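Salicylate 5-hydroxylase, large oxygenase component (Ralstonia sp., PDB 7C8Z) catalyses the NADH- and oxygen-dependent 5-hydroxylation of salicylate to gentisate, as the iron- and [2Fe-2S]-containing oxygenase component of a multicomponent enzyme. Local coordinates at residues Ala125-Cys130 with Gln134-Leu139; Lys140-Gly145 with Leu173-Val178. One frame throughout, in Å; residues are numbered along the deposited sequence.

Contact 1 of 2, residues Ala125-Cys130 with Gln134-Leu139. With FES (Fe2/s2 (inorganic) cluster), chain I.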
ATOM      1  N   ALA A 125     -21.361  25.802   7.297  1.00 44.31           N
ATOM      2  CA  ALA A 125     -20.388  26.739   7.836  1.00 42.94           C
ATOM      3  C   ALA A 125     -20.870  28.173   7.682  1.00 39.58           C
ATOM      4  O   ALA A 125     -21.432  28.528   6.641  1.00 52.84           O
ATOM      5  CB  ALA A 125     -19.039  26.567   7.132  1.00 34.38           C
ATOM      6  N   LYS A 126     -20.645  28.998   8.715  1.00 49.72           N
ATOM      7  CA  LYS A 126     -20.851  30.438   8.567  1.00 56.82           C
ATOM      8  C   LYS A 126     -19.790  31.072   7.680  1.00 44.70           C
ATOM      9  O   LYS A 126     -20.064  32.021   6.947  1.00 57.41           O
ATOM     10  CB  LYS A 126     -20.818  31.109   9.929  1.00 53.13           C
ATOM     11  CG  LYS A 126     -21.962  30.683  10.834  1.00 67.72           C
ATOM     12  CD  LYS A 126     -21.572  30.763  12.280  1.00 82.60           C
ATOM     13  CE  LYS A 126     -20.559  29.695  12.516  1.00 90.98           C
ATOM     14  NZ  LYS A 126     -21.078  28.340  12.134  1.00 85.98           N
ATOM     15  N   ASP A 127     -18.576  30.547   7.740  1.00 41.07           N
ATOM     16  CA  ASP A 127     -17.421  31.076   7.032  1.00 48.08           C
ATOM     17  C   ASP A 127     -16.395  29.960   6.920  1.00 39.58           C
ATOM     18  O   ASP A 127     -16.479  28.949   7.621  1.00 33.53           O
ATOM     19  CB  ASP A 127     -16.820  32.274   7.780  1.00 59.26           C
ATOM     20  CG  ASP A 127     -16.700  32.020   9.281  1.00 56.95           C
ATOM     21  OD1 ASP A 127     -16.332  30.889   9.673  1.00 51.47           O
ATOM     22  OD2 ASP A 127     -16.971  32.952  10.067  1.00 60.70           O
ATOM     23  N   PHE A 128     -15.467  30.111   5.987  1.00 45.67           N
ATOM     24  CA  PHE A 128     -14.358  29.177   5.927  1.00 38.16           C
ATOM     25  C   PHE A 128     -13.265  29.693   6.852  1.00 48.04           C
ATOM     26  O   PHE A 128     -13.141  30.898   7.076  1.00 51.83           O
ATOM     27  CB  PHE A 128     -13.845  29.018   4.496  1.00 36.67           C
ATOM     28  CG  PHE A 128     -14.884  28.494   3.543  1.00 44.72           C
ATOM     29  CD1 PHE A 128     -15.539  27.296   3.803  1.00 42.33           C
ATOM     30  CD2 PHE A 128     -15.231  29.211   2.409  1.00 33.01           C
ATOM     31  CE1 PHE A 128     -16.504  26.813   2.941  1.00 31.81           C
ATOM     32  CE2 PHE A 128     -16.199  28.739   1.544  1.00 40.24           C
ATOM     33  CZ  PHE A 128     -16.838  27.535   1.812  1.00 41.42           C
ATOM     34  N   PHE A 129     -12.498  28.779   7.434  1.00 39.32           N
ATOM     35  CA  PHE A 129     -11.410  29.227   8.290  1.00 36.67           C
ATOM     36  C   PHE A 129     -10.322  28.168   8.339  1.00 44.58           C
ATOM     37  O   PHE A 129     -10.602  26.965   8.359  1.00 34.25           O
ATOM     38  CB  PHE A 129     -11.902  29.575   9.704  1.00 40.82           C
ATOM     39  CG  PHE A 129     -11.880  28.421  10.664  1.00 50.86           C
ATOM     40  CD1 PHE A 129     -12.898  27.481  10.658  1.00 56.70           C
ATOM     41  CD2 PHE A 129     -10.852  28.283  11.584  1.00 60.13           C
ATOM     42  CE1 PHE A 129     -12.887  26.420  11.539  1.00 52.70           C
ATOM     43  CE2 PHE A 129     -10.835  27.226  12.470  1.00 63.60           C
ATOM     44  CZ  PHE A 129     -11.854  26.291  12.447  1.00 67.08           C
ATOM     45  N   CYS A 130      -9.095  28.626   8.329  1.00 40.58           N
ATOM     46  CA  CYS A 130      -7.977  27.717   8.468  1.00 32.56           C
ATOM     47  C   CYS A 130      -7.398  27.814   9.863  1.00 34.85           C
ATOM     48  O   CYS A 130      -7.021  28.920  10.301  1.00 46.38           O
ATOM     49  CB  CYS A 130      -6.899  28.018   7.441  1.00 38.08           C
ATOM     50  SG  CYS A 130      -5.645  26.736   7.374  1.00 51.98           S
ATOM     51  N   GLN A 134      -5.606  30.405  11.905  1.00 50.21           N
ATOM     52  CA  GLN A 134      -6.978  30.881  12.097  1.00 42.85           C
ATOM     53  C   GLN A 134      -7.313  32.059  11.186  1.00 41.23           C
ATOM     54  O   GLN A 134      -7.875  33.066  11.618  1.00 46.83           O
ATOM     55  CB  GLN A 134      -7.230  31.239  13.562  1.00 46.19           C
ATOM     56  CG  GLN A 134      -6.992  30.092  14.514  1.00 49.46           C
ATOM     57  CD  GLN A 134      -8.150  29.118  14.551  1.00 59.42           C
ATOM     58  OE1 GLN A 134      -9.207  29.371  13.975  1.00 56.32           O
ATOM     59  NE2 GLN A 134      -7.957  27.991  15.231  1.00 62.03           N
ATOM     60  N   TRP A 135      -6.995  31.915   9.903  1.00 55.53           N
ATOM     61  CA  TRP A 135      -7.423  32.911   8.926  1.00 45.64           C
ATOM     62  C   TRP A 135      -8.884  32.659   8.584  1.00 53.02           C
ATOM     63  O   TRP A 135      -9.283  31.512   8.367  1.00 58.54           O
ATOM     64  CB  TRP A 135      -6.564  32.862   7.663  1.00 47.06           C
ATOM     65  CG  TRP A 135      -5.279  33.634   7.768  1.00 49.41           C
ATOM     66  CD1 TRP A 135      -4.597  33.929   8.908  1.00 50.83           C
ATOM     67  CD2 TRP A 135      -4.520  34.200   6.688  1.00 51.40           C
ATOM     68  NE1 TRP A 135      -3.462  34.646   8.611  1.00 38.12           N
ATOM     69  CE2 TRP A 135      -3.389  34.825   7.256  1.00 38.86           C
ATOM     70  CE3 TRP A 135      -4.685  34.237   5.298  1.00 49.09           C
ATOM     71  CZ2 TRP A 135      -2.430  35.482   6.486  1.00 38.00           C
ATOM     72  CZ3 TRP A 135      -3.728  34.891   4.534  1.00 45.44           C
ATOM     73  CH2 TRP A 135      -2.615  35.505   5.130  1.00 35.92           C
ATOM     74  N   ASN A 136      -9.686  33.722   8.558  1.00 45.68           N
ATOM     75  CA  ASN A 136     -11.125  33.619   8.348  1.00 42.77           C
ATOM     76  C   ASN A 136     -11.505  34.208   6.995  1.00 51.99           C
ATOM     77  O   ASN A 136     -11.102  35.331   6.668  1.00 53.04           O
ATOM     78  CB  ASN A 136     -11.879  34.333   9.475  1.00 37.49           C
ATOM     79  CG  ASN A 136     -13.385  34.120   9.409  1.00 55.95           C
ATOM     80  OD1 ASN A 136     -14.051  34.547   8.463  1.00 53.06           O
ATOM     81  ND2 ASN A 136     -13.928  33.453  10.422  1.00 64.13           N
ATOM     82  N   TYR A 137     -12.296  33.457   6.222  1.00 49.29           N
ATOM     83  CA  TYR A 137     -12.767  33.851   4.902  1.00 54.17           C
ATOM     84  C   TYR A 137     -14.288  33.801   4.850  1.00 54.58           C
ATOM     85  O   TYR A 137     -14.913  32.914   5.441  1.00 50.80           O
ATOM     86  CB  TYR A 137     -12.230  32.922   3.801  1.00 41.62           C
ATOM     87  CG  TYR A 137     -10.734  32.720   3.784  1.00 45.26           C
ATOM     88  CD1 TYR A 137     -10.123  31.804   4.630  1.00 33.92           C
ATOM     89  CD2 TYR A 137      -9.935  33.432   2.900  1.00 42.64           C
ATOM     90  CE1 TYR A 137      -8.754  31.615   4.600  1.00 40.38           C
ATOM     91  CE2 TYR A 137      -8.572  33.251   2.864  1.00 35.78           C
ATOM     92  CZ  TYR A 137      -7.982  32.344   3.712  1.00 37.75           C
ATOM     93  OH  TYR A 137      -6.617  32.173   3.663  1.00 35.74           O
ATOM     94  N   SER A 138     -14.878  34.736   4.103  1.00 46.29           N
ATOM     95  CA  SER A 138     -16.298  34.674   3.787  1.00 46.60           C
ATOM     96  C   SER A 138     -16.621  33.394   3.007  1.00 55.16           C
ATOM     97  O   SER A 138     -15.749  32.743   2.425  1.00 44.86           O
ATOM     98  CB  SER A 138     -16.727  35.900   2.983  1.00 45.23           C
ATOM     99  OG  SER A 138     -16.167  35.892   1.681  1.00 47.42           O
ATOM    100  N   LEU A 139     -17.914  33.069   2.950  1.00 48.37           N
ATOM    101  CA  LEU A 139     -18.358  31.961   2.111  1.00 50.60           C
ATOM    102  C   LEU A 139     -18.171  32.234   0.624  1.00 62.14           C
ATOM    103  O   LEU A 139     -18.439  31.341  -0.192  1.00 43.45           O
ATOM    104  CB  LEU A 139     -19.825  31.633   2.405  1.00 40.92           C
ATOM    105  CG  LEU A 139     -20.121  31.024   3.777  1.00 47.57           C
ATOM    106  CD1 LEU A 139     -21.614  30.812   3.961  1.00 41.40           C
ATOM    107  CD2 LEU A 139     -19.357  29.713   3.976  1.00 40.59           C
TER
HETATM  108 FE1  FES I 501      -1.605  29.777   8.215  1.00 37.90          FE
HETATM  109 FE2  FES I 501      -4.263  29.027   6.858  1.00 73.39          FE
HETATM  110  S1  FES I 501      -3.704  30.359   8.500  1.00 41.51           S
HETATM  111  S2  FES I 501      -2.187  28.439   6.582  1.00 39.40           S

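Contact 2 of 2, residues Lys140-Gly145 with Leu173-Val178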
ATOM      1  N   LYS A 140     -17.727  33.436   0.253  1.00 62.17           N
ATOM      2  CA  LYS A 140     -17.366  33.749  -1.121  1.00 51.98           C
ATOM      3  C   LYS A 140     -15.866  33.675  -1.362  1.00 53.07           C
ATOM      4  O   LYS A 140     -15.431  33.835  -2.508  1.00 49.53           O
ATOM      5  CB  LYS A 140     -17.872  35.146  -1.501  1.00 44.24           C
ATOM      6  CG  LYS A 140     -19.380  35.313  -1.398  1.00 44.98           C
ATOM      7  CD  LYS A 140     -19.821  36.671  -1.922  1.00 47.52           C
ATOM      8  CE  LYS A 140     -20.778  36.519  -3.089  1.00 66.45           C
ATOM      9  NZ  LYS A 140     -22.112  36.015  -2.654  1.00 74.82           N
ATOM     10  N   GLY A 141     -15.071  33.446  -0.314  1.00 52.59           N
ATOM     11  CA  GLY A 141     -13.634  33.336  -0.436  1.00 47.48           C
ATOM     12  C   GLY A 141     -12.853  34.570  -0.041  1.00 44.02           C
ATOM     13  O   GLY A 141     -11.621  34.559  -0.148  1.00 41.52           O
ATOM     14  N   ASP A 142     -13.524  35.626   0.413  1.00 48.37           N
ATOM     15  CA  ASP A 142     -12.844  36.868   0.758  1.00 49.87           C
ATOM     16  C   ASP A 142     -12.245  36.772   2.157  1.00 48.90           C
ATOM     17  O   ASP A 142     -12.938  36.418   3.114  1.00 58.73           O
ATOM     18  CB  ASP A 142     -13.819  38.042   0.681  1.00 52.62           C
ATOM     19  CG  ASP A 142     -14.416  38.211  -0.696  1.00 54.74           C
ATOM     20  OD1 ASP A 142     -13.644  38.224  -1.678  1.00 51.01           O
ATOM     21  OD2 ASP A 142     -15.657  38.335  -0.798  1.00 58.51           O
ATOM     22  N   LEU A 143     -10.962  37.106   2.272  1.00 47.22           N
ATOM     23  CA  LEU A 143     -10.257  37.077   3.553  1.00 49.40           C
ATOM     24  C   LEU A 143     -10.837  38.132   4.490  1.00 53.49           C
ATOM     25  O   LEU A 143     -10.621  39.332   4.293  1.00 55.98           O
ATOM     26  CB  LEU A 143      -8.766  37.309   3.326  1.00 40.40           C
ATOM     27  CG  LEU A 143      -7.894  37.378   4.576  1.00 38.37           C
ATOM     28  CD1 LEU A 143      -8.102  36.142   5.438  1.00 37.41           C
ATOM     29  CD2 LEU A 143      -6.432  37.542   4.192  1.00 38.38           C
ATOM     30  N   GLN A 144     -11.554  37.691   5.522  1.00 45.78           N
ATOM     31  CA  GLN A 144     -12.214  38.601   6.452  1.00 47.16           C
ATOM     32  C   GLN A 144     -11.416  38.869   7.718  1.00 63.85           C
ATOM     33  O   GLN A 144     -11.606  39.920   8.342  1.00 61.31           O
ATOM     34  CB  GLN A 144     -13.584  38.052   6.852  1.00 39.18           C
ATOM     35  CG  GLN A 144     -14.598  38.062   5.743  1.00 42.42           C
ATOM     36  CD  GLN A 144     -15.866  37.341   6.134  1.00 51.63           C
ATOM     37  OE1 GLN A 144     -15.848  36.446   6.980  1.00 43.43           O
ATOM     38  NE2 GLN A 144     -16.984  37.740   5.537  1.00 58.90           N
ATOM     39  N   GLY A 145     -10.541  37.953   8.123  1.00 58.61           N
ATOM     40  CA  GLY A 145      -9.829  38.121   9.371  1.00 41.18           C
ATOM     41  C   GLY A 145      -8.451  37.499   9.361  1.00 43.82           C
ATOM     42  O   GLY A 145      -8.266  36.369   8.903  1.00 54.33           O
ATOM     43  N   LEU A 173      -9.317  33.396  -0.942  1.00 47.21           N
ATOM     44  CA  LEU A 173      -9.311  32.104  -1.614  1.00 53.82           C
ATOM     45  C   LEU A 173      -9.525  32.296  -3.110  1.00 49.93           C
ATOM     46  O   LEU A 173     -10.290  33.163  -3.536  1.00 47.38           O
ATOM     47  CB  LEU A 173     -10.399  31.197  -1.034  1.00 54.56           C
ATOM     48  CG  LEU A 173     -10.369  31.008   0.484  1.00 46.09           C
ATOM     49  CD1 LEU A 173     -11.595  30.253   0.982  1.00 33.30           C
ATOM     50  CD2 LEU A 173      -9.093  30.299   0.902  1.00 50.55           C
ATOM     51  N   THR A 174      -8.817  31.501  -3.909  1.00 46.60           N
ATOM     52  CA  THR A 174      -9.013  31.520  -5.352  1.00 45.98           C
ATOM     53  C   THR A 174     -10.467  31.207  -5.687  1.00 48.41           C
ATOM     54  O   THR A 174     -10.962  30.115  -5.386  1.00 40.72           O
ATOM     55  CB  THR A 174      -8.072  30.519  -6.028  1.00 41.39           C
ATOM     56  OG1 THR A 174      -6.722  30.978  -5.900  1.00 51.21           O
ATOM     57  CG2 THR A 174      -8.402  30.379  -7.507  1.00 35.27           C
ATOM     58  N   LYS A 175     -11.160  32.177  -6.277  1.00 36.17           N
ATOM     59  CA  LYS A 175     -12.566  32.016  -6.612  1.00 37.38           C
ATOM     60  C   LYS A 175     -12.713  31.474  -8.026  1.00 43.62           C
ATOM     61  O   LYS A 175     -11.962  31.849  -8.931  1.00 44.41           O
ATOM     62  CB  LYS A 175     -13.313  33.345  -6.507  1.00 37.30           C
ATOM     63  CG  LYS A 175     -13.089  34.111  -5.224  1.00 43.99           C
ATOM     64  CD  LYS A 175     -13.749  35.468  -5.318  1.00 49.39           C
ATOM     65  CE  LYS A 175     -13.367  36.361  -4.163  1.00 58.71           C
ATOM     66  NZ  LYS A 175     -14.174  37.614  -4.178  1.00 65.23           N
ATOM     67  N   LEU A 176     -13.716  30.621  -8.213  1.00 44.74           N
ATOM     68  CA  LEU A 176     -14.025  30.024  -9.501  1.00 43.90           C
ATOM     69  C   LEU A 176     -15.366  30.556  -9.983  1.00 44.66           C
ATOM     70  O   LEU A 176     -16.236  30.903  -9.180  1.00 57.38           O
ATOM     71  CB  LEU A 176     -14.076  28.497  -9.410  1.00 40.92           C
ATOM     72  CG  LEU A 176     -12.740  27.762  -9.313  1.00 53.12           C
ATOM     73  CD1 LEU A 176     -12.194  27.820  -7.891  1.00 39.84           C
ATOM     74  CD2 LEU A 176     -12.893  26.313  -9.777  1.00 40.46           C
ATOM     75  N   LYS A 177     -15.530  30.628 -11.298  1.00 45.62           N
ATOM     76  CA  LYS A 177     -16.821  31.002 -11.850  1.00 40.86           C
ATOM     77  C   LYS A 177     -17.751  29.801 -11.804  1.00 52.23           C
ATOM     78  O   LYS A 177     -17.314  28.657 -11.965  1.00 61.61           O
ATOM     79  CB  LYS A 177     -16.677  31.523 -13.281  1.00 44.57           C
ATOM     80  CG  LYS A 177     -17.976  32.078 -13.857  1.00 65.10           C
ATOM     81  CD  LYS A 177     -17.758  33.351 -14.665  1.00 65.89           C
ATOM     82  CE  LYS A 177     -17.351  33.044 -16.093  1.00 59.84           C
ATOM     83  NZ  LYS A 177     -18.482  33.231 -17.037  1.00 63.06           N
ATOM     84  N   VAL A 178     -19.032  30.061 -11.554  1.00 55.54           N
ATOM     85  CA  VAL A 178     -20.012  29.021 -11.268  1.00 55.64           C
ATOM     86  C   VAL A 178     -21.142  29.115 -12.285  1.00 56.35           C
ATOM     87  O   VAL A 178     -21.612  30.213 -12.604  1.00 70.67           O
ATOM     88  CB  VAL A 178     -20.558  29.144  -9.830  1.00 45.07           C
ATOM     89  CG1 VAL A 178     -21.513  28.008  -9.523  1.00 38.40           C
ATOM     90  CG2 VAL A 178     -19.413  29.160  -8.832  1.00 44.78           C
TER

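Contact 1 of 2, residues Ala125-Cys130 with Gln134-Leu139
Phe128 and Tyr137 face each other as a hydrogen-bonded pair at the open end of an antiparallel hairpin, away from its turn; the short axes of its strands, 128-130 and 135-137, come within 4.7 Å at 164°. Tyr137 N gives a nearly straight bond to Phe128 O (2.8 Å), and Phe128 N returns a more bent one to Tyr137 O. Next comes the non-hydrogen-bonded pair Phe129-Asn136, where the CA of Phe129 lies 3.1 Å from Trp135 O in a CA-H...O contact, and then Cys130, whose N bonds to Trp135 O.

Side chains alternate between two faces. With Phe129 and Asn136 on one of them, Asn136 ND2 reaches Asp127 OD2 (3.1 Å, 169° at the hydrogen). The bond lies in the amide plane but meets the carboxylate from above, the two planes being almost perpendicular. Gln134, bent at its second torsion, runs alongside Phe129, its amide nearly parallel to the ring and OE1 at the ring edge, 3.1 Å from Phe129 CE2; its NE2 binds Leu246 O of the second subunit. On the other face are Phe128, Cys130, Trp135 and Tyr137. Farther along, beyond the strand, Leu139 lays CD2 over a face of the Phe128 ring in a CH-pi contact, 4.1 Å from the centroid, while Ile94 and Val96 also pack on the Phe128 side chain. Tyr137 OH is satisfied by Ala111 N.

Chi1 of -169° sets Cys130 SG anti to the backbone N and directs it to the iron FE2 at 2.7 Å, long for an iron-thiolate bond, while cluster sulfur S1 sits over a face of the Trp135 indole. This hairpin carries one of the two cluster-binding loops of a Rieske [2Fe-2S] domain, Cys130 and, by similarity, His133 supplying ligands in the usual two-cysteine, two-histidine pattern.

Contact 2 of 2, residues Lys140-Gly145 with Leu173-Val178
Lys175 and Asp142 meet across a junction within the Rieske domain, where the turn leading into strand 143-145 of the small cluster-binding sheet comes against the residues that lead into strand 175-181 of the larger antiparallel sheet. The two side chains cross at about a right angle. Lys175 is extended beyond CG, and its stem passes the carbonyl of Lys140, with Lys175 CG 3.6 Å from Lys140 O. This path brings the ammonium group to the carboxylate of Asp142, whose CB points away from the other segment although the carboxylate turns back to it. In the resulting salt bridge NZ of Lys175 meets OD1 of Asp142 at 2.6 Å, on its syn side and 19° out of the carboxylate plane; OD2 stays farther off.

Lys140 takes another course: its amine leads away from the junction to a salt bridge with Asp98. Next to Lys140, Gly141 has a positive phi of 101°, a backbone shape that favours glycine, and with no CB there Leu173 O and the Lys175 stem can come close.

Leu173 is buried, unlike the two lysines. Its CG stands beside the backbone N (chi1 -54°), and the branch CD1 lies 4.0 Å from Gly141 CA; Tyr137, Val106 and Phe117 also pack on this side chain, near Cys110, by similarity a cluster ligand. The backbones are joined directly beside it, where Leu173 N donates to Gly141 O at 2.7 Å.

Both contacts belong to the Rieske domain and meet in the three-stranded cluster-binding sheet, where strand 135-137 lies between 128-130 and 143-145. Their centres are 10 Å apart, and Asn136 probably hydrogen-bonds through its backbone to Gln144 and Gly145, which together form a classic beta bulge opposite it. Contact 1 is the larger (566 against 218 Å² of buried surface), though both are partly buried; it is a regular hairpin with aromatic side chains and the iron-sulfur cluster at one end. Contact 2 is mixed: exposed lysines outside, Gly141 and Leu173 inside, one backbone bond and one salt bridge. It links this sheet to the larger one.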